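Myo-inositol phosphohydrolase (Mitsuokella multacida, PDB 4WU3) probably removes phosphate groups from inositol hexakisphosphate (phytate) as a phosphatase related to the protein tyrosine phosphatases, and binds inositol-(1,3,4,5)-tetrakisphosphate. Local coordinates at residues 339-344 against 467-472; 428-433 against 486-491. The protein carries 2 engineered substitutions. All blocks are in the same frame, centred on the assembly; numbering follows the deposited sequence.

Overall arrangement
Both contacts help to build one mixed sheet beside an inositol tetrakisphosphate site, and they show how strands distant in sequence are interleaved in space. The chain first lays down 339-344, then the 428-433 hairpin. Returning at 467-472, it pairs with 339-344 and closes a loop of 122 intervening residues in interaction 1. Only afterwards does 486-491 come back to the hairpin, closing the shorter loop of interaction 2, so the two loops cross. Strand 342-346 neighbours strand 432-438 in the sheet, and the contacts, about 12 Å apart between centres, touch where Trp342 packs on Phe429 and Leu344 meets Asn432 and Ala433. Helix 449-463 packs against both.

Interaction 1 (339-344 against 467-472); sequences GYIWRL and SLIVAE. With 4IP (inositol-(1,3,4,5)-tetrakisphosphate), chain F.
Trp342 O and Ala471 N open the backbone pairing of two parallel strands, whose axes pass 4.5 Å apart and diverge by 37°. Ala471 N donates to Trp342 O at 3.1 Å, and Leu344 N returns a 2.8 Å bond to Ala471 O. Farther back, where the strands splay, a water takes over the pairing, accepting from Trp342 N and donating to Ile469 O.

The apolar contacts follow the alternation of the strands. Val470 splits its two methyls between neighbours: CG2 lies 4.0 Å from Trp342 CB, and CG1 rests against Leu344 CB. The pyrrole side of the Trp342 indole meets one methyl of Leu468, Trp342 CD1 being 3.8 Å from Leu468 CD1, while the indole also meets the ring of Trp436.

From the other face, beside Ala471, Arg343 reaches the ligand. CG stands anti to the backbone N (chi1 171°) and the chain stays extended, which carries the guanidinium edge-on to the 3-phosphate. Arg343 NH2 donates to O6P of the ligand at 2.6 Å, and Arg343 NH1 donates to O5P of the same phosphate at 3.2 Å. Ser540 and Arg546 also bind this ligand. The pairing thus fixes the base of a long cationic arm, whose charge probably helps to neutralise the phosphate.

Interaction 2 (428-433 against 486-491); sequences VFNGNA and KIESVM
Asn430 OD1 is gripped by two successive backbone N-H groups of the facing chain. Glu488 N, 2.7 Å from Asn430 OD1, lies in the carbonyl plane on a lone pair, whereas Ser489 N comes in at 2.9 Å almost head-on to the same oxygen. The amide's other end, Asn430 ND2, donates to Lys486 O at 3.0 Å, with that acceptor close to the amide plane. Three bonds therefore fix the rotation of the amide; CG lies beside the backbone N, opposite the carbonyl carbon (chi1 -57°), which brings the amide to residues 486-489.

Alongside it, Asn430 N bonds Ser489 O, and Val428 and Met491 form an antiparallel hydrogen-bonded pair through both their backbone groups. A water accepts from Gly431 N within the type I' turn of 429-432 and is also hydrogen-bonded to Ser489 OG.

Phe429 and Val490, a non-hydrogen-bonded pair, point the same way, with Val490 CG2 at 3.8 Å from Phe429 CD1. Ile487 CG2 sits over one ring face in a CH-pi contact, 4.2 Å from the Phe429 centroid. On the sheet face that carries Phe429 and Val490, helix 449-463 packs against both through Leu460; on the Val428 and Met491 face, Leu496 of helix 493-499 packs against both, so the outermost strand 490-491 is flanked by two helices.

Interaction 1 (339-344 against 467-472)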
loop_
_atom_site.group_PDB
_atom_site.type_symbol
_atom_site.label_atom_id
_atom_site.label_comp_id
_atom_site.label_asym_id
_atom_site.label_seq_id
_atom_site.Cartn_x
_atom_site.Cartn_y
_atom_site.Cartn_z
ATOM N N GLY A 339 4.117 -26.093 -9.936
ATOM C CA GLY A 339 5.236 -26.370 -10.830
ATOM C C GLY A 339 5.046 -25.733 -12.193
ATOM O O GLY A 339 3.932 -25.658 -12.708
ATOM N N TYR A 340 6.142 -25.276 -12.785
ATOM C CA TYR A 340 6.092 -24.686 -14.112
ATOM C C TYR A 340 7.270 -25.118 -15.006
ATOM O O TYR A 340 7.383 -24.663 -16.148
ATOM C CB TYR A 340 6.083 -23.167 -13.980
ATOM C CG TYR A 340 7.269 -22.683 -13.189
ATOM C CD1 TYR A 340 8.503 -22.548 -13.796
ATOM C CD2 TYR A 340 7.169 -22.397 -11.835
ATOM C CE1 TYR A 340 9.611 -22.121 -13.091
ATOM C CE2 TYR A 340 8.276 -21.963 -11.115
ATOM C CZ TYR A 340 9.498 -21.831 -11.757
ATOM O OH TYR A 340 10.632 -21.403 -11.097
ATOM N N ILE A 341 8.141 -25.987 -14.500
ATOM C CA ILE A 341 9.274 -26.465 -15.292
ATOM C C ILE A 341 9.765 -27.829 -14.826
ATOM O O ILE A 341 9.672 -28.170 -13.645
ATOM C CB ILE A 341 10.452 -25.462 -15.233
ATOM C CG1 ILE A 341 11.470 -25.735 -16.344
ATOM C CG2 ILE A 341 11.136 -25.512 -13.875
ATOM C CD1 ILE A 341 12.572 -24.701 -16.445
ATOM N N TRP A 342 10.297 -28.608 -15.760
ATOM C CA TRP A 342 10.982 -29.835 -15.399
ATOM C C TRP A 342 12.434 -29.506 -15.066
ATOM O O TRP A 342 13.226 -29.094 -15.912
ATOM C CB TRP A 342 10.899 -30.878 -16.511
ATOM C CG TRP A 342 9.556 -31.535 -16.616
ATOM C CD1 TRP A 342 8.640 -31.353 -17.604
ATOM C CD2 TRP A 342 8.976 -32.478 -15.698
ATOM N NE1 TRP A 342 7.515 -32.119 -17.362
ATOM C CE2 TRP A 342 7.701 -32.821 -16.200
ATOM C CE3 TRP A 342 9.408 -33.058 -14.499
ATOM C CZ2 TRP A 342 6.857 -33.717 -15.545
ATOM C CZ3 TRP A 342 8.568 -33.941 -13.847
ATOM C CH2 TRP A 342 7.310 -34.272 -14.377
ATOM N N ARG A 343 12.759 -29.671 -13.797
ATOM C CA ARG A 343 14.087 -29.439 -13.301
ATOM C C ARG A 343 14.899 -30.709 -13.454
ATOM O O ARG A 343 14.415 -31.802 -13.172
ATOM C CB ARG A 343 13.992 -29.080 -11.826
ATOM C CG ARG A 343 15.320 -29.016 -11.098
ATOM C CD ARG A 343 15.091 -28.735 -9.620
ATOM N NE ARG A 343 16.284 -28.209 -8.964
ATOM C CZ ARG A 343 16.342 -27.863 -7.679
ATOM N NH1 ARG A 343 15.277 -27.986 -6.898
ATOM N NH2 ARG A 343 17.472 -27.396 -7.166
ATOM N N LEU A 344 16.137 -30.554 -13.899
ATOM C CA LEU A 344 17.106 -31.634 -13.880
ATOM C C LEU A 344 17.751 -31.729 -12.501
ATOM O O LEU A 344 18.628 -30.943 -12.175
ATOM C CB LEU A 344 18.181 -31.369 -14.933
ATOM C CG LEU A 344 19.396 -32.294 -14.937
ATOM C CD1 LEU A 344 18.974 -33.743 -15.130
ATOM C CD2 LEU A 344 20.338 -31.845 -16.046
ATOM N N SER A 467 8.796 -33.379 -26.486
ATOM C CA SER A 467 10.030 -32.623 -26.482
ATOM C C SER A 467 9.859 -31.451 -25.522
ATOM O O SER A 467 9.084 -30.539 -25.794
ATOM C CB SER A 467 10.342 -32.128 -27.891
ATOM O OG SER A 467 11.496 -31.309 -27.884
ATOM N N LEU A 468 10.574 -31.488 -24.397
ATOM C CA LEU A 468 10.354 -30.545 -23.289
ATOM C C LEU A 468 11.645 -29.917 -22.779
ATOM O O LEU A 468 12.728 -30.476 -22.945
ATOM C CB LEU A 468 9.710 -31.270 -22.100
ATOM C CG LEU A 468 8.418 -32.045 -22.339
ATOM C CD1 LEU A 468 8.057 -32.843 -21.100
ATOM C CD2 LEU A 468 7.288 -31.109 -22.723
ATOM N N ILE A 469 11.522 -28.761 -22.131
ATOM C CA ILE A 469 12.654 -28.166 -21.432
ATOM C C ILE A 469 12.907 -28.948 -20.142
ATOM O O ILE A 469 12.010 -29.101 -19.316
ATOM C CB ILE A 469 12.397 -26.694 -21.074
ATOM C CG1 ILE A 469 12.112 -25.862 -22.336
ATOM C CG2 ILE A 469 13.571 -26.127 -20.293
ATOM C CD1 ILE A 469 13.319 -25.562 -23.208
ATOM N N VAL A 470 14.121 -29.469 -19.998
ATOM C CA VAL A 470 14.568 -30.090 -18.756
ATOM C C VAL A 470 15.904 -29.458 -18.412
ATOM O O VAL A 470 16.917 -29.752 -19.038
ATOM C CB VAL A 470 14.743 -31.612 -18.883
ATOM C CG1 VAL A 470 15.268 -32.197 -17.581
ATOM C CG2 VAL A 470 13.431 -32.280 -19.270
ATOM N N ALA A 471 15.904 -28.583 -17.413
ATOM C CA ALA A 471 17.041 -27.716 -17.177
ATOM C C ALA A 471 17.527 -27.784 -15.740
ATOM O O ALA A 471 16.741 -27.944 -14.807
ATOM C CB ALA A 471 16.660 -26.288 -17.521
ATOM N N GLU A 472 18.837 -27.666 -15.569
ATOM C CA GLU A 472 19.389 -27.471 -14.255
ATOM C C GLU A 472 19.075 -26.037 -13.832
ATOM O O GLU A 472 19.086 -25.113 -14.660
ATOM C CB GLU A 472 20.894 -27.699 -14.270
ATOM C CG GLU A 472 21.544 -27.604 -12.900
ATOM C CD GLU A 472 23.049 -27.785 -12.962
ATOM O OE1 GLU A 472 23.569 -28.031 -14.074
ATOM O OE2 GLU A 472 23.710 -27.676 -11.904
HETATM C C1 4IP F . 17.243 -28.817 0.478
HETATM O O1 4IP F . 17.609 -30.147 0.844
HETATM C C2 4IP F . 17.285 -28.658 -1.036
HETATM O O2 4IP F . 18.570 -29.029 -1.516
HETATM C C3 4IP F . 17.026 -27.218 -1.458
HETATM O O3 4IP F . 17.112 -27.112 -2.881
HETATM C C4 4IP F . 18.011 -26.251 -0.807
HETATM O O4 4IP F . 17.654 -24.911 -1.166
HETATM C C5 4IP F . 17.976 -26.406 0.709
HETATM O O5 4IP F . 18.936 -25.542 1.322
HETATM C C6 4IP F . 18.231 -27.851 1.132
HETATM O O6 4IP F . 18.147 -27.975 2.554
HETATM P P1 4IP F . 16.566 -31.370 0.845
HETATM O O1P 4IP F . 15.662 -31.088 2.013
HETATM O O2P 4IP F . 17.462 -32.570 1.002
HETATM O O3P 4IP F . 15.904 -31.301 -0.508
HETATM P P3 4IP F . 15.868 -26.533 -3.729
HETATM O O4P 4IP F . 15.403 -25.339 -2.927
HETATM O O5P 4IP F . 14.891 -27.686 -3.778
HETATM O O6P 4IP F . 16.461 -26.158 -5.064
HETATM P P4 4IP F . 18.723 -23.866 -1.781
HETATM O O7P 4IP F . 19.410 -24.624 -2.892
HETATM O O8P 4IP F . 17.845 -22.740 -2.269
HETATM O O9P 4IP F . 19.611 -23.529 -0.599
HETATM P P5 4IP F . 18.586 -24.819 2.724
HETATM O OPF 4IP F . 17.075 -24.650 2.728
HETATM O OPG 4IP F . 19.365 -23.523 2.636
HETATM O OPH 4IP F . 19.090 -25.784 3.774
HETATM O O HOH W 1 9.615 -27.873 -18.452
#

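Interaction 2 (428-433 against 486-491)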
loop_
_atom_site.group_PDB
_atom_site.type_symbol
_atom_site.label_atom_id
_atom_site.label_comp_id
_atom_site.label_asym_id
_atom_site.label_seq_id
_atom_site.Cartn_x
_atom_site.Cartn_y
_atom_site.Cartn_z
ATOM N N VAL A 428 12.006 -40.108 -13.421
ATOM C CA VAL A 428 13.191 -40.336 -14.243
ATOM C C VAL A 428 12.850 -40.181 -15.721
ATOM O O VAL A 428 11.959 -40.861 -16.234
ATOM C CB VAL A 428 13.769 -41.751 -14.004
ATOM C CG1 VAL A 428 15.090 -41.932 -14.738
ATOM C CG2 VAL A 428 13.968 -41.991 -12.520
ATOM N N PHE A 429 13.557 -39.269 -16.385
ATOM C CA PHE A 429 13.463 -39.076 -17.838
ATOM C C PHE A 429 14.772 -39.491 -18.483
ATOM O O PHE A 429 15.804 -38.887 -18.188
ATOM C CB PHE A 429 13.252 -37.603 -18.188
ATOM C CG PHE A 429 11.892 -37.075 -17.851
ATOM C CD1 PHE A 429 10.873 -37.922 -17.450
ATOM C CD2 PHE A 429 11.629 -35.725 -17.969
ATOM C CE1 PHE A 429 9.616 -37.432 -17.156
ATOM C CE2 PHE A 429 10.374 -35.223 -17.679
ATOM C CZ PHE A 429 9.368 -36.077 -17.267
ATOM N N ASN A 430 14.737 -40.486 -19.372
ATOM C CA ASN A 430 15.956 -40.947 -20.075
ATOM C C ASN A 430 17.113 -41.283 -19.139
ATOM O O ASN A 430 18.277 -41.106 -19.500
ATOM C CB ASN A 430 16.468 -39.889 -21.059
ATOM C CG ASN A 430 15.437 -39.484 -22.092
ATOM O OD1 ASN A 430 14.523 -40.235 -22.412
ATOM N ND2 ASN A 430 15.597 -38.284 -22.633
ATOM N N GLY A 431 16.800 -41.751 -17.938
ATOM C CA GLY A 431 17.836 -42.103 -16.975
ATOM C C GLY A 431 18.183 -40.981 -16.017
ATOM O O GLY A 431 18.850 -41.214 -14.998
ATOM N N ASN A 432 17.746 -39.764 -16.336
ATOM C CA ASN A 432 18.029 -38.593 -15.494
ATOM C C ASN A 432 16.924 -38.360 -14.476
ATOM O O ASN A 432 15.749 -38.486 -14.796
ATOM C CB ASN A 432 18.155 -37.324 -16.341
ATOM C CG ASN A 432 19.185 -37.444 -17.438
ATOM O OD1 ASN A 432 20.356 -37.717 -17.196
ATOM N ND2 ASN A 432 18.746 -37.234 -18.668
ATOM N N ALA A 433 17.312 -38.000 -13.257
ATOM C CA ALA A 433 16.365 -37.623 -12.207
ATOM C C ALA A 433 15.809 -36.230 -12.506
ATOM O O ALA A 433 16.572 -35.284 -12.705
ATOM C CB ALA A 433 17.067 -37.619 -10.856
ATOM N N LYS A 486 14.233 -34.483 -26.210
ATOM C CA LYS A 486 13.207 -35.468 -26.494
ATOM C C LYS A 486 13.142 -36.470 -25.347
ATOM O O LYS A 486 14.151 -37.065 -24.980
ATOM C CB LYS A 486 13.536 -36.184 -27.807
ATOM C CG LYS A 486 12.462 -37.139 -28.289
ATOM C CD LYS A 486 11.231 -36.389 -28.762
ATOM C CE LYS A 486 10.201 -37.340 -29.339
ATOM N NZ LYS A 486 10.797 -38.185 -30.415
ATOM N N ILE A 487 11.957 -36.660 -24.786
ATOM C CA ILE A 487 11.792 -37.578 -23.668
ATOM C C ILE A 487 11.472 -38.965 -24.203
ATOM O O ILE A 487 10.352 -39.214 -24.642
ATOM C CB ILE A 487 10.672 -37.116 -22.712
ATOM C CG1 ILE A 487 10.924 -35.683 -22.238
ATOM C CG2 ILE A 487 10.577 -38.052 -21.519
ATOM C CD1 ILE A 487 12.338 -35.439 -21.753
ATOM N N GLU A 488 12.463 -39.858 -24.171
ATOM C CA GLU A 488 12.316 -41.204 -24.738
ATOM C C GLU A 488 11.811 -42.206 -23.699
ATOM O O GLU A 488 10.875 -42.950 -23.968
ATOM C CB GLU A 488 13.639 -41.693 -25.339
ATOM C CG GLU A 488 14.200 -40.820 -26.456
ATOM C CD GLU A 488 13.564 -41.075 -27.819
ATOM O OE1 GLU A 488 12.659 -41.929 -27.920
ATOM O OE2 GLU A 488 13.984 -40.417 -28.799
ATOM N N SER A 489 12.424 -42.233 -22.518
ATOM C CA SER A 489 11.960 -43.135 -21.461
ATOM C C SER A 489 11.534 -42.403 -20.185
ATOM O O SER A 489 12.134 -41.396 -19.785
ATOM C CB SER A 489 13.032 -44.172 -21.131
ATOM O OG SER A 489 14.133 -43.572 -20.482
ATOM N N VAL A 490 10.504 -42.942 -19.545
ATOM C CA VAL A 490 9.931 -42.340 -18.350
ATOM C C VAL A 490 9.558 -43.391 -17.295
ATOM O O VAL A 490 8.741 -44.269 -17.562
ATOM C CB VAL A 490 8.672 -41.539 -18.707
ATOM C CG1 VAL A 490 8.023 -40.981 -17.449
ATOM C CG2 VAL A 490 9.026 -40.415 -19.667
ATOM N N MET A 491 10.178 -43.292 -16.113
ATOM C CA MET A 491 9.880 -44.152 -14.954
ATOM C C MET A 491 9.567 -43.290 -13.727
ATOM O O MET A 491 9.983 -42.126 -13.657
ATOM C CB MET A 491 11.086 -45.030 -14.586
ATOM C CG MET A 491 11.594 -45.975 -15.659
ATOM S SD MET A 491 12.946 -46.937 -14.975
ATOM C CE MET A 491 14.344 -45.879 -15.366
HETATM O O HOH W 2 14.095 -43.017 -17.669
#